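Local coordinates for protein 2-dehydro-3-deoxyphosphogluconate aldolase (Vibrio fischeri, PDB 3NZR) that belongs to the KDGP aldolase family, a group of enzymes in the TIM-barrel clan, at residues Val161-Met166 with Arg172-Cys177. Sequence-based numbering, arbitrary orientation.
Sequences VKYFPM and REEFAC
The selenium of M166, a selenomethionine, lies over one face of the F175 ring, 4.0 Å from SE to the ring centroid and 23° off the ring normal. This Met-aromatic contact is displaced toward the rim, with SE 3.7 Å from CD1 of F175. The M166 chain, extended through CG, brings SE over the ring before bending at its end. The edge of the same phenylalanine ring receives Y163, whose CD2 approaches F175 CD1 to 3.8 Å. CD1 of F175 is thus shared, with selenium over the face and tyrosine near the ring plane. Farther along its ring, Y163 rests CE2 4.0 Å from CA of F175 and so reaches the helix backbone.

The tyrosine hydroxyl continues to the preceding residue of the helix, Y163 OH lying 3.3 Å from CB of E174 near the plane of the phenol ring. With CG of Y163 turned opposite the backbone N (chi1 -166°), the ring extends from the strand end to the first helical turn. The E174 carboxylate, its plane 82° from the phenol ring, is bound instead by the loop after strand 114-119: OE1 accepts from the backbone N of T122 and OE2 from that of G123. These two bonds fix the carboxylate beside the tyrosine, and P121 touches both side chains.

L189 and P191 of the next strand pack against F175, as does I203 of helix 200-209, which also meets M166. The hydrogen bond between M166 O and OG1 of T171, the residue just before the helix, closes the connecting loop on itself. The contact thus joins the first two elements of a beta-alpha-beta unit, strand 160-163 and helix 172-184 ahead of strand 188-191, with the helix packed on the parallel sheet as in TIM-barrel proteins.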
ATOM      1  N   VAL A 161       0.663  12.415  -6.561  1.00 17.27           N
ATOM      2  CA  VAL A 161      -0.472  12.754  -5.785  1.00 17.28           C
ATOM      3  C   VAL A 161      -1.647  13.149  -6.672  1.00 18.38           C
ATOM      4  O   VAL A 161      -1.532  14.151  -7.444  1.00 19.12           O
ATOM      5  CB  VAL A 161      -0.131  13.976  -4.902  1.00 17.15           C
ATOM      6  CG1 VAL A 161      -1.446  14.494  -4.296  1.00 20.32           C
ATOM      7  CG2 VAL A 161       0.834  13.509  -3.744  1.00 21.06           C
ATOM      8  N   LYS A 162      -2.793  12.459  -6.542  1.00 18.06           N
ATOM      9  CA  LYS A 162      -4.030  12.977  -7.144  1.00 19.71           C
ATOM     10  C   LYS A 162      -4.844  13.627  -6.012  1.00 19.15           C
ATOM     11  O   LYS A 162      -5.292  12.964  -5.070  1.00 20.42           O
ATOM     12  CB  LYS A 162      -4.853  11.881  -7.750  1.00 21.20           C
ATOM     13  CG  LYS A 162      -6.237  12.288  -8.286  1.00 25.49           C
ATOM     14  CD  LYS A 162      -6.889  11.051  -8.827  1.00 29.86           C
ATOM     15  CE  LYS A 162      -8.090  11.329  -9.695  1.00 33.44           C
ATOM     16  NZ  LYS A 162      -8.668   9.984 -10.055  1.00 39.14           N
ATOM     17  N   TYR A 163      -4.970  14.930  -6.103  1.00 19.15           N
ATOM     18  CA  TYR A 163      -5.568  15.717  -5.080  1.00 20.37           C
ATOM     19  C   TYR A 163      -6.986  15.952  -5.500  1.00 22.11           C
ATOM     20  O   TYR A 163      -7.257  16.617  -6.509  1.00 24.41           O
ATOM     21  CB  TYR A 163      -4.829  17.051  -4.989  1.00 20.66           C
ATOM     22  CG  TYR A 163      -5.148  17.786  -3.757  1.00 23.88           C
ATOM     23  CD1 TYR A 163      -4.955  17.177  -2.507  1.00 31.73           C
ATOM     24  CD2 TYR A 163      -5.648  19.072  -3.795  1.00 31.81           C
ATOM     25  CE1 TYR A 163      -5.272  17.829  -1.326  1.00 33.62           C
ATOM     26  CE2 TYR A 163      -5.936  19.743  -2.610  1.00 35.14           C
ATOM     27  CZ  TYR A 163      -5.734  19.111  -1.384  1.00 35.24           C
ATOM     28  OH  TYR A 163      -5.989  19.739  -0.189  1.00 38.73           O
ATOM     29  N   PHE A 164      -7.894  15.339  -4.763  1.00 22.69           N
ATOM     30  CA  PHE A 164      -9.311  15.367  -5.142  1.00 25.48           C
ATOM     31  C   PHE A 164     -10.144  15.149  -3.901  1.00 26.67           C
ATOM     32  O   PHE A 164      -9.746  14.312  -3.037  1.00 25.46           O
ATOM     33  CB  PHE A 164      -9.572  14.238  -6.121  1.00 24.83           C
ATOM     34  CG  PHE A 164     -10.994  14.035  -6.486  1.00 30.42           C
ATOM     35  CD1 PHE A 164     -11.550  14.673  -7.608  1.00 34.38           C
ATOM     36  CD2 PHE A 164     -11.774  13.142  -5.766  1.00 33.18           C
ATOM     37  CE1 PHE A 164     -12.883  14.463  -7.938  1.00 38.00           C
ATOM     38  CE2 PHE A 164     -13.105  12.915  -6.106  1.00 37.58           C
ATOM     39  CZ  PHE A 164     -13.664  13.560  -7.171  1.00 36.65           C
ATOM     40  N   PRO A 165     -11.317  15.804  -3.836  1.00 28.26           N
ATOM     41  CA  PRO A 165     -11.849  16.821  -4.746  1.00 29.69           C
ATOM     42  C   PRO A 165     -11.384  18.242  -4.430  1.00 31.84           C
ATOM     43  O   PRO A 165     -11.503  18.694  -3.306  1.00 30.78           O
ATOM     44  CB  PRO A 165     -13.360  16.730  -4.550  1.00 30.53           C
ATOM     45  CG  PRO A 165     -13.540  16.314  -3.155  1.00 31.43           C
ATOM     46  CD  PRO A 165     -12.334  15.376  -2.847  1.00 30.17           C
HETATM   47  N   MSE A 166     -10.918  18.960  -5.451  1.00 33.28           N
HETATM   48  CA  MSE A 166     -10.327  20.251  -5.200  1.00 36.73           C
HETATM   49  C   MSE A 166     -11.357  21.371  -5.130  1.00 38.26           C
HETATM   50  O   MSE A 166     -11.089  22.432  -4.585  1.00 39.91           O
HETATM   51  CB  MSE A 166      -9.344  20.527  -6.285  1.00 36.70           C
HETATM   52  CG  MSE A 166      -8.313  21.510  -5.970  1.00 43.44           C
HETATM   53 SE   MSE A 166      -6.846  21.219  -7.302  0.80 50.26          SE
HETATM   54  CE  MSE A 166      -7.726  22.043  -8.819  1.00 45.44           C
ATOM     55  N   ARG A 172      -7.797  26.478  -2.505  1.00 37.56           N
ATOM     56  CA  ARG A 172      -6.575  27.173  -2.906  1.00 38.95           C
ATOM     57  C   ARG A 172      -5.366  27.038  -1.944  1.00 38.25           C
ATOM     58  O   ARG A 172      -4.252  26.703  -2.362  1.00 36.29           O
ATOM     59  CB  ARG A 172      -6.923  28.647  -3.071  1.00 41.92           C
ATOM     60  CG  ARG A 172      -5.781  29.492  -3.472  1.00 46.68           C
ATOM     61  CD  ARG A 172      -6.096  30.916  -3.178  1.00 51.50           C
ATOM     62  NE  ARG A 172      -7.343  31.366  -3.804  1.00 54.53           N
ATOM     63  CZ  ARG A 172      -7.446  31.812  -5.052  1.00 54.70           C
ATOM     64  NH1 ARG A 172      -6.378  31.828  -5.848  1.00 55.75           N
ATOM     65  NH2 ARG A 172      -8.622  32.238  -5.505  1.00 54.08           N
ATOM     66  N   GLU A 173      -5.600  27.331  -0.668  1.00 38.84           N
ATOM     67  CA  GLU A 173      -4.546  27.360   0.348  1.00 39.36           C
ATOM     68  C   GLU A 173      -4.092  25.959   0.720  1.00 36.72           C
ATOM     69  O   GLU A 173      -2.900  25.752   0.900  1.00 35.93           O
ATOM     70  CB  GLU A 173      -4.972  28.131   1.605  1.00 42.45           C
ATOM     71  CG  GLU A 173      -5.406  29.621   1.332  1.00 48.61           C
ATOM     72  CD  GLU A 173      -6.917  29.814   0.948  1.00 55.13           C
ATOM     73  OE1 GLU A 173      -7.683  28.807   0.747  1.00 53.75           O
ATOM     74  OE2 GLU A 173      -7.334  31.015   0.837  1.00 60.78           O
ATOM     75  N   GLU A 174      -5.018  25.000   0.846  1.00 34.39           N
ATOM     76  CA  GLU A 174      -4.607  23.616   1.059  1.00 32.33           C
ATOM     77  C   GLU A 174      -3.798  23.113  -0.152  1.00 28.72           C
ATOM     78  O   GLU A 174      -2.802  22.436   0.017  1.00 27.19           O
ATOM     79  CB  GLU A 174      -5.793  22.731   1.274  1.00 32.02           C
ATOM     80  CG  GLU A 174      -6.489  22.962   2.599  1.00 36.84           C
ATOM     81  CD  GLU A 174      -7.525  21.883   2.860  1.00 38.38           C
ATOM     82  OE1 GLU A 174      -7.098  20.708   3.018  1.00 38.57           O
ATOM     83  OE2 GLU A 174      -8.735  22.206   2.841  1.00 39.11           O
ATOM     84  N   PHE A 175      -4.238  23.473  -1.351  1.00 26.40           N
ATOM     85  CA  PHE A 175      -3.615  23.022  -2.584  1.00 26.00           C
ATOM     86  C   PHE A 175      -2.244  23.593  -2.700  1.00 26.30           C
ATOM     87  O   PHE A 175      -1.310  22.889  -3.034  1.00 25.34           O
ATOM     88  CB  PHE A 175      -4.452  23.437  -3.803  1.00 26.65           C
ATOM     89  CG  PHE A 175      -3.826  23.106  -5.137  1.00 28.12           C
ATOM     90  CD1 PHE A 175      -3.630  21.778  -5.528  1.00 23.94           C
ATOM     91  CD2 PHE A 175      -3.480  24.099  -6.035  1.00 28.38           C
ATOM     92  CE1 PHE A 175      -3.100  21.482  -6.747  1.00 24.01           C
ATOM     93  CE2 PHE A 175      -2.951  23.780  -7.310  1.00 28.56           C
ATOM     94  CZ  PHE A 175      -2.779  22.454  -7.661  1.00 23.44           C
ATOM     95  N   ALA A 176      -2.107  24.907  -2.456  1.00 27.40           N
ATOM     96  CA  ALA A 176      -0.799  25.525  -2.492  1.00 27.13           C
ATOM     97  C   ALA A 176       0.200  24.795  -1.576  1.00 26.88           C
ATOM     98  O   ALA A 176       1.352  24.650  -1.944  1.00 26.63           O
ATOM     99  CB  ALA A 176      -0.871  27.016  -2.123  1.00 28.73           C
ATOM    100  N   CYS A 177      -0.231  24.331  -0.404  1.00 27.26           N
ATOM    101  CA  CYS A 177       0.654  23.613   0.501  1.00 27.88           C
ATOM    102  C   CYS A 177       0.960  22.191  -0.031  1.00 25.65           C
ATOM    103  O   CYS A 177       2.069  21.705   0.136  1.00 26.61           O
ATOM    104  CB  CYS A 177       0.015  23.498   1.856  1.00 30.34           C
ATOM    105  SG  CYS A 177       0.960  22.547   3.046  1.00 36.56           S
TER